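Local coordinates for protein synthesis inhibitor I (Hordeum vulgare, PDB 4FBC), which belongs to the plant ribosome-inactivating proteins and holds adenosine monophosphate in a pocket of its mixed helix-and-sheet fold, at residues 137-140 / 141-145; 181-184 / 185-189; 191-194 / 195-198. The protein carries 3 engineered substitutions. All blocks are in the same frame, centred on the assembly; numbering follows the deposited sequence.

Interaction 1 (137-140 / 141-145); sequences QQLA and DAVTA
Helix 136-147 of the ribosome-inactivating protein fold carries, one turn apart on its exposed flank, the side chains of Gln-137 and Asp-141, an i to i+4 pair. Gln-137 NE2 donates to Asp-141 OD1 at 3.0 Å, with an N-H...O angle of 163°. The acceptor lies almost exactly in the plane of the glutamine amide, but the amide reaches the aspartate from above its carboxylate plane, and the two planes stand 49° apart. The bend at chi2 of Gln-137 (61°) turns the amide forward along the helix, to the next turn. Alongside this hydrogen bond Asp-141 N donates to Gln-137 O at 2.7 Å, so side chain and backbone link the same two residues. Further along, Ala-140 O accepts Thr-144 N at 2.9 Å, and Thr-144 OG1 also lies 2.9 Å from Ala-140 O, although its proton has another acceptor within reach. On the buried side Leu-139 CD1 meets Val-143 CG2 loosely at 4.5 Å; Leu-139 also packs on Leu-170 and Met-173 of helix 157-179, while Ala-142 rests on Ala-166. The helix is thus amphipathic. The neutral amide would give the carboxylate a partner while probably leaving its charge in place, and since both residues are exposed, solvent probably competes for this bond.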
ATOM      1  N   GLN A 137       7.899  14.418  -9.964  1.00 21.48           N
ATOM      2  CA  GLN A 137       8.277  14.001 -11.314  1.00 22.84           C
ATOM      3  C   GLN A 137       8.452  12.480 -11.435  1.00 23.04           C
ATOM      4  O   GLN A 137       8.117  11.894 -12.470  1.00 23.16           O
ATOM      5  CB  GLN A 137       9.535  14.722 -11.801  1.00 24.81           C
ATOM      6  CG  GLN A 137       9.688  14.652 -13.307  1.00 26.32           C
ATOM      7  CD  GLN A 137       8.515  15.307 -14.011  1.00 29.68           C
ATOM      8  OE1 GLN A 137       8.179  16.455 -13.721  1.00 28.36           O
ATOM      9  NE2 GLN A 137       7.864  14.572 -14.911  1.00 25.73           N
ATOM     10  N   GLN A 138       8.968  11.842 -10.386  1.00 22.87           N
ATOM     11  CA  GLN A 138       9.108  10.382 -10.401  1.00 22.91           C
ATOM     12  C   GLN A 138       7.749   9.714 -10.445  1.00 21.21           C
ATOM     13  O   GLN A 138       7.586   8.667 -11.076  1.00 23.28           O
ATOM     14  CB  GLN A 138       9.894   9.876  -9.183  1.00 24.69           C
ATOM     15  CG  GLN A 138      11.383  10.183  -9.217  1.00 24.99           C
ATOM     16  CD  GLN A 138      11.690  11.633  -8.889  1.00 27.28           C
ATOM     17  OE1 GLN A 138      10.794  12.417  -8.558  1.00 27.72           O
ATOM     18  NE2 GLN A 138      12.966  11.994  -8.966  1.00 32.39           N
ATOM     19  N   LEU A 139       6.781  10.308  -9.752  1.00 20.93           N
ATOM     20  CA  LEU A 139       5.409   9.819  -9.777  1.00 19.69           C
ATOM     21  C   LEU A 139       4.827   9.964 -11.172  1.00 24.04           C
ATOM     22  O   LEU A 139       4.279   9.011 -11.731  1.00 22.27           O
ATOM     23  CB  LEU A 139       4.556  10.572  -8.752  1.00 19.40           C
ATOM     24  CG  LEU A 139       3.060  10.266  -8.738  1.00 22.88           C
ATOM     25  CD1 LEU A 139       2.834   8.805  -8.397  1.00 23.02           C
ATOM     26  CD2 LEU A 139       2.312  11.156  -7.741  1.00 20.50           C
ATOM     27  N   ALA A 140       4.970  11.157 -11.746  1.00 20.46           N
ATOM     28  CA  ALA A 140       4.468  11.418 -13.088  1.00 21.73           C
ATOM     29  C   ALA A 140       5.162  10.541 -14.133  1.00 19.50           C
ATOM     30  O   ALA A 140       4.515  10.041 -15.040  1.00 22.91           O
ATOM     31  CB  ALA A 140       4.626  12.902 -13.445  1.00 26.42           C
ATOM     32  N   ASP A 141       6.475  10.368 -14.018  1.00 22.67           N
ATOM     33  CA  ASP A 141       7.199   9.542 -14.995  1.00 23.85           C
ATOM     34  C   ASP A 141       6.824   8.061 -14.870  1.00 25.53           C
ATOM     35  O   ASP A 141       6.740   7.348 -15.870  1.00 24.11           O
ATOM     36  CB  ASP A 141       8.718   9.726 -14.871  1.00 27.26           C
ATOM     37  CG  ASP A 141       9.187  11.100 -15.341  1.00 27.05           C
ATOM     38  OD1 ASP A 141       8.389  11.822 -15.972  1.00 30.16           O
ATOM     39  OD2 ASP A 141      10.360  11.449 -15.086  1.00 32.97           O
ATOM     40  N   ALA A 142       6.594   7.601 -13.643  1.00 21.87           N
ATOM     41  CA  ALA A 142       6.151   6.225 -13.428  1.00 21.96           C
ATOM     42  C   ALA A 142       4.754   6.006 -14.007  1.00 22.01           C
ATOM     43  O   ALA A 142       4.486   4.964 -14.627  1.00 23.36           O
ATOM     44  CB  ALA A 142       6.181   5.867 -11.948  1.00 19.70           C
ATOM     45  N   VAL A 143       3.865   6.980 -13.816  1.00 19.64           N
ATOM     46  CA  VAL A 143       2.518   6.886 -14.381  1.00 21.75           C
ATOM     47  C   VAL A 143       2.598   6.849 -15.910  1.00 22.61           C
ATOM     48  O   VAL A 143       1.935   6.042 -16.558  1.00 26.03           O
ATOM     49  CB  VAL A 143       1.592   8.023 -13.880  1.00 20.85           C
ATOM     50  CG1 VAL A 143       0.318   8.111 -14.708  1.00 22.28           C
ATOM     51  CG2 VAL A 143       1.241   7.806 -12.432  1.00 21.83           C
ATOM     52  N   THR A 144       3.441   7.706 -16.476  1.00 22.27           N
ATOM     53  CA  THR A 144       3.648   7.743 -17.924  1.00 26.09           C
ATOM     54  C   THR A 144       4.162   6.412 -18.480  1.00 23.88           C
ATOM     55  O   THR A 144       3.674   5.931 -19.502  1.00 29.23           O
ATOM     56  CB  THR A 144       4.629   8.864 -18.317  1.00 27.02           C
ATOM     57  OG1 THR A 144       4.074  10.130 -17.937  1.00 26.01           O
ATOM     58  CG2 THR A 144       4.881   8.857 -19.818  1.00 32.74           C
ATOM     59  N   ALA A 145       5.146   5.827 -17.803  1.00 25.43           N
ATOM     60  CA  ALA A 145       5.795   4.606 -18.289  1.00 25.35           C
ATOM     61  C   ALA A 145       4.842   3.415 -18.313  1.00 27.99           C
ATOM     62  O   ALA A 145       4.824   2.641 -19.280  1.00 27.36           O
ATOM     63  CB  ALA A 145       7.018   4.287 -17.456  1.00 27.38           C
TER

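Interaction 2 (181-184 / 185-189); sequences QTVS and GFVAG
The Phe-186 ring meets the preceding turn at its edge, where Val-183 O lies near the ring plane, while Met-207 of helix 205-211 also touches this side chain. With CG anti to the backbone N (chi1 172°), the ring swings away from residues 181-184, leaving Phe-186 CB as the part that rests on the turn, 3.4 Å from Thr-182 O. Val-183 and Val-187 form the buried i to i+4 ridge, CG1 of Val-183 lying 4.4 Å from CG2 of Val-187. Their backbones are joined by a nearly straight bond, Val-187 N to Val-183 O, 2.9 Å long with an angle of 169° at the hydrogen. All this belongs to the first turns of helix 181-190, which is packed among helices 25-39, 157-179 and 205-211: Val-187 touches Tyr-28 and Met-173, and Val-183 touches Met-207 and Val-211. Gly-185 N donates to Gln-181 O at 3.0 Å. Ser-184 OG, held between its own backbone N and carbonyl carbon (chi1 70°), lies 3.4 Å from Gln-181 O, at best a weak hydrogen bond, since its proton has another acceptor within reach; its stronger partner is Arg-36 NH2 of helix 25-39. Thr-182 OG1 is hydrogen-bonded to Gln-210 OE1.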
ATOM      1  N   GLN A 181       2.193   6.280   8.127  1.00 11.53           N
ATOM      2  CA  GLN A 181       2.123   7.744   8.241  1.00 12.34           C
ATOM      3  C   GLN A 181       3.489   8.377   8.028  1.00 15.69           C
ATOM      4  O   GLN A 181       3.596   9.534   7.610  1.00 13.91           O
ATOM      5  CB  GLN A 181       1.579   8.157   9.614  1.00 12.23           C
ATOM      6  CG  GLN A 181       0.201   7.579   9.943  1.00 11.52           C
ATOM      7  CD  GLN A 181      -0.483   8.340  11.057  1.00 13.72           C
ATOM      8  OE1 GLN A 181      -0.846   9.506  10.886  1.00 17.11           O
ATOM      9  NE2 GLN A 181      -0.655   7.697  12.210  1.00 12.82           N
ATOM     10  N   THR A 182       4.539   7.628   8.340  1.00 15.00           N
ATOM     11  CA  THR A 182       5.898   8.118   8.115  1.00 15.20           C
ATOM     12  C   THR A 182       6.135   8.299   6.617  1.00 15.82           C
ATOM     13  O   THR A 182       6.595   9.359   6.169  1.00 16.07           O
ATOM     14  CB  THR A 182       6.931   7.146   8.676  1.00 14.62           C
ATOM     15  OG1 THR A 182       6.543   5.817   8.313  1.00 13.51           O
ATOM     16  CG2 THR A 182       7.021   7.257  10.200  1.00 14.68           C
ATOM     17  N   VAL A 183       5.811   7.269   5.838  1.00 17.23           N
ATOM     18  CA  VAL A 183       5.995   7.328   4.391  1.00 16.82           C
ATOM     19  C   VAL A 183       5.077   8.356   3.711  1.00 16.54           C
ATOM     20  O   VAL A 183       5.521   9.096   2.832  1.00 16.74           O
ATOM     21  CB  VAL A 183       5.836   5.945   3.750  1.00 15.16           C
ATOM     22  CG1 VAL A 183       5.946   6.035   2.228  1.00 15.84           C
ATOM     23  CG2 VAL A 183       6.886   4.974   4.323  1.00 15.23           C
ATOM     24  N   SER A 184       3.810   8.420   4.119  1.00 13.63           N
ATOM     25  CA  SER A 184       2.879   9.359   3.487  1.00 15.12           C
ATOM     26  C   SER A 184       3.288  10.796   3.806  1.00 15.01           C
ATOM     27  O   SER A 184       3.221  11.676   2.939  1.00 15.68           O
ATOM     28  CB  SER A 184       1.421   9.084   3.892  1.00 15.02           C
ATOM     29  OG  SER A 184       1.157   9.407   5.254  1.00 14.95           O
ATOM     30  N   GLY A 185       3.731  11.022   5.040  1.00 15.20           N
ATOM     31  CA  GLY A 185       4.209  12.336   5.442  1.00 16.19           C
ATOM     32  C   GLY A 185       5.466  12.734   4.676  1.00 18.06           C
ATOM     33  O   GLY A 185       5.617  13.892   4.274  1.00 18.69           O
ATOM     34  N   PHE A 186       6.377  11.779   4.491  1.00 15.74           N
ATOM     35  CA  PHE A 186       7.601  11.995   3.705  1.00 20.27           C
ATOM     36  C   PHE A 186       7.288  12.378   2.252  1.00 22.97           C
ATOM     37  O   PHE A 186       7.845  13.349   1.712  1.00 22.11           O
ATOM     38  CB  PHE A 186       8.495  10.743   3.766  1.00 21.74           C
ATOM     39  CG  PHE A 186       9.694  10.787   2.833  1.00 22.77           C
ATOM     40  CD1 PHE A 186      10.874  11.402   3.227  1.00 30.50           C
ATOM     41  CD2 PHE A 186       9.638  10.184   1.580  1.00 24.43           C
ATOM     42  CE1 PHE A 186      11.983  11.435   2.373  1.00 29.74           C
ATOM     43  CE2 PHE A 186      10.739  10.219   0.713  1.00 27.34           C
ATOM     44  CZ  PHE A 186      11.909  10.841   1.113  1.00 25.04           C
ATOM     45  N   VAL A 187       6.395  11.627   1.616  1.00 17.21           N
ATOM     46  CA  VAL A 187       5.987  11.946   0.256  1.00 17.32           C
ATOM     47  C   VAL A 187       5.256  13.296   0.193  1.00 18.43           C
ATOM     48  O   VAL A 187       5.482  14.086  -0.722  1.00 19.14           O
ATOM     49  CB  VAL A 187       5.110  10.840  -0.351  1.00 19.13           C
ATOM     50  CG1 VAL A 187       4.576  11.273  -1.708  1.00 18.39           C
ATOM     51  CG2 VAL A 187       5.914   9.540  -0.474  1.00 20.48           C
ATOM     52  N   ALA A 188       4.392  13.563   1.169  1.00 16.96           N
ATOM     53  CA  ALA A 188       3.664  14.832   1.199  1.00 16.45           C
ATOM     54  C   ALA A 188       4.663  15.978   1.284  1.00 19.14           C
ATOM     55  O   ALA A 188       4.427  17.060   0.742  1.00 20.08           O
ATOM     56  CB  ALA A 188       2.706  14.876   2.398  1.00 18.04           C
ATOM     57  N   GLY A 189       5.782  15.725   1.957  1.00 17.59           N
ATOM     58  CA  GLY A 189       6.816  16.731   2.155  1.00 23.31           C
ATOM     59  C   GLY A 189       7.601  17.058   0.903  1.00 23.86           C
ATOM     60  O   GLY A 189       8.244  18.111   0.830  1.00 26.75           O
TER

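Interaction 3 (191-194 / 195-198); sequences LHPK and AVAA. Engineered in segment 195-198: Ala-197 (natural residue Glu), Ala-198 (natural residue Lys).
Pro-193 to Val-196 form a type I beta turn, with Lys-194 and Ala-195 at its corners in helix-like backbone conformations. Val-196 N closes it by donating to Pro-193 O at 3.0 Å, a fairly straight bond at the hydrogen (159°). A water also bridges the turn, donating to Pro-193 O at 2.9 Å and to Val-196 O at 2.8 Å, though more acceptors lie within its reach than it has protons. Val-196 folds back over the residues that enter the turn. Its CB sits 3.6 Å from His-192 CB, and its CG1 approaches the imidazole obliquely, 3.8 Å from His-192 CG. That branch lies anti to the backbone N (chi1 175°); the other, CG2, points alongside the proline ring and meets Pro-193 CD at 4.2 Å. The contact is thus a small apolar patch at the surface. Ala-197 and Ala-198, both engineered, lead the chain onward from the turn. The loop joins helix 181-190 to strand 200-201: Leu-191 packs on Ser-25 and Tyr-28 of helix 25-39, and His-192 O accepts a hydrogen bond from Arg-136 NH2, at the start of helix 136-147.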
ATOM      1  N   LEU A 191       6.079  17.182  -2.102  1.00 18.94           N
ATOM      2  CA  LEU A 191       5.138  17.790  -3.045  1.00 18.29           C
ATOM      3  C   LEU A 191       4.954  19.269  -2.744  1.00 21.71           C
ATOM      4  O   LEU A 191       4.559  19.634  -1.636  1.00 23.14           O
ATOM      5  CB  LEU A 191       3.787  17.074  -2.990  1.00 21.11           C
ATOM      6  CG  LEU A 191       3.887  15.578  -3.301  1.00 18.97           C
ATOM      7  CD1 LEU A 191       2.531  14.926  -3.237  1.00 20.29           C
ATOM      8  CD2 LEU A 191       4.534  15.358  -4.663  1.00 20.91           C
ATOM      9  N   HIS A 192       5.248  20.110  -3.733  1.00 18.44           N
ATOM     10  CA  HIS A 192       5.198  21.561  -3.553  1.00 21.58           C
ATOM     11  C   HIS A 192       4.474  22.222  -4.725  1.00 23.63           C
ATOM     12  O   HIS A 192       4.307  21.608  -5.776  1.00 24.24           O
ATOM     13  CB  HIS A 192       6.617  22.125  -3.458  1.00 20.09           C
ATOM     14  CG  HIS A 192       7.479  21.449  -2.438  1.00 21.00           C
ATOM     15  ND1 HIS A 192       7.323  21.649  -1.082  1.00 24.45           N
ATOM     16  CD2 HIS A 192       8.524  20.601  -2.576  1.00 24.26           C
ATOM     17  CE1 HIS A 192       8.225  20.938  -0.429  1.00 25.59           C
ATOM     18  NE2 HIS A 192       8.969  20.295  -1.312  1.00 25.65           N
ATOM     19  N   PRO A 193       4.049  23.486  -4.553  1.00 22.65           N
ATOM     20  CA  PRO A 193       3.488  24.230  -5.687  1.00 22.61           C
ATOM     21  C   PRO A 193       4.542  24.483  -6.763  1.00 21.88           C
ATOM     22  O   PRO A 193       5.745  24.304  -6.520  1.00 21.23           O
ATOM     23  CB  PRO A 193       3.049  25.556  -5.053  1.00 23.73           C
ATOM     24  CG  PRO A 193       2.883  25.258  -3.602  1.00 26.08           C
ATOM     25  CD  PRO A 193       3.937  24.235  -3.289  1.00 24.87           C
ATOM     26  N   LYS A 194       4.103  24.895  -7.949  1.00 21.96           N
ATOM     27  CA  LYS A 194       5.017  25.051  -9.076  1.00 24.47           C
ATOM     28  C   LYS A 194       6.006  26.193  -8.876  1.00 22.93           C
ATOM     29  O   LYS A 194       7.039  26.241  -9.538  1.00 25.59           O
ATOM     30  CB  LYS A 194       4.242  25.219 -10.390  1.00 34.76           C
ATOM     31  CG  LYS A 194       3.610  23.920 -10.865  1.00 37.29           C
ATOM     32  CD  LYS A 194       2.638  24.126 -12.018  1.00 45.43           C
ATOM     33  CE  LYS A 194       1.637  22.965 -12.102  1.00 43.13           C
ATOM     34  NZ  LYS A 194       0.497  23.121 -11.148  1.00 37.31           N
ATOM     35  N   ALA A 195       5.694  27.089  -7.945  1.00 22.74           N
ATOM     36  CA  ALA A 195       6.595  28.186  -7.591  1.00 23.85           C
ATOM     37  C   ALA A 195       7.844  27.705  -6.837  1.00 23.93           C
ATOM     38  O   ALA A 195       8.804  28.463  -6.652  1.00 21.63           O
ATOM     39  CB  ALA A 195       5.850  29.236  -6.776  1.00 27.25           C
ATOM     40  N   VAL A 196       7.823  26.447  -6.401  1.00 23.69           N
ATOM     41  CA  VAL A 196       8.932  25.858  -5.656  1.00 21.22           C
ATOM     42  C   VAL A 196       9.722  24.929  -6.581  1.00 19.67           C
ATOM     43  O   VAL A 196       9.139  24.276  -7.457  1.00 21.64           O
ATOM     44  CB  VAL A 196       8.403  25.118  -4.394  1.00 17.34           C
ATOM     45  CG1 VAL A 196       9.516  24.385  -3.658  1.00 21.36           C
ATOM     46  CG2 VAL A 196       7.692  26.101  -3.463  1.00 24.70           C
ATOM     47  N   ALA A 197      11.044  24.892  -6.418  1.00 20.21           N
ATOM     48  CA  ALA A 197      11.910  24.065  -7.263  1.00 16.60           C
ATOM     49  C   ALA A 197      11.464  22.607  -7.227  1.00 20.63           C
ATOM     50  O   ALA A 197      10.922  22.147  -6.218  1.00 17.27           O
ATOM     51  CB  ALA A 197      13.337  24.165  -6.814  1.00 17.00           C
ATOM     52  N   ALA A 198      11.680  21.891  -8.326  1.00 22.52           N
ATOM     53  CA  ALA A 198      11.415  20.453  -8.348  1.00 20.04           C
ATOM     54  C   ALA A 198      12.246  19.778  -7.264  1.00 20.06           C
ATOM     55  O   ALA A 198      13.393  20.163  -7.017  1.00 21.00           O
ATOM     56  CB  ALA A 198      11.733  19.860  -9.719  1.00 23.86           C
TER
HETATM   57  O   HOH W   1       7.618  22.086  -6.740  1.00 27.73           O

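How the interactions relate
The three contacts follow one another along the chain, and interaction 3 takes up the path just after interaction 2, where helix 181-190 gives way to the loop. The centres are nearly evenly spaced, about 18 Å between interactions 1 and 2 and about 16 Å from interaction 3 to each; interaction 1 comes no nearer than about 6 Å, atom to atom, to either of the others. Helix 157-179 joins the first two through Met-173, which touches both Leu-139 and Val-187; Tyr-28 of helix 25-39 likewise meets Val-187 and Leu-191. Val-183 has its side chain about 11 Å from the bound adenosine monophosphate, whose pocket includes Arg-179, at the end of helix 157-179, two residues before Gln-181.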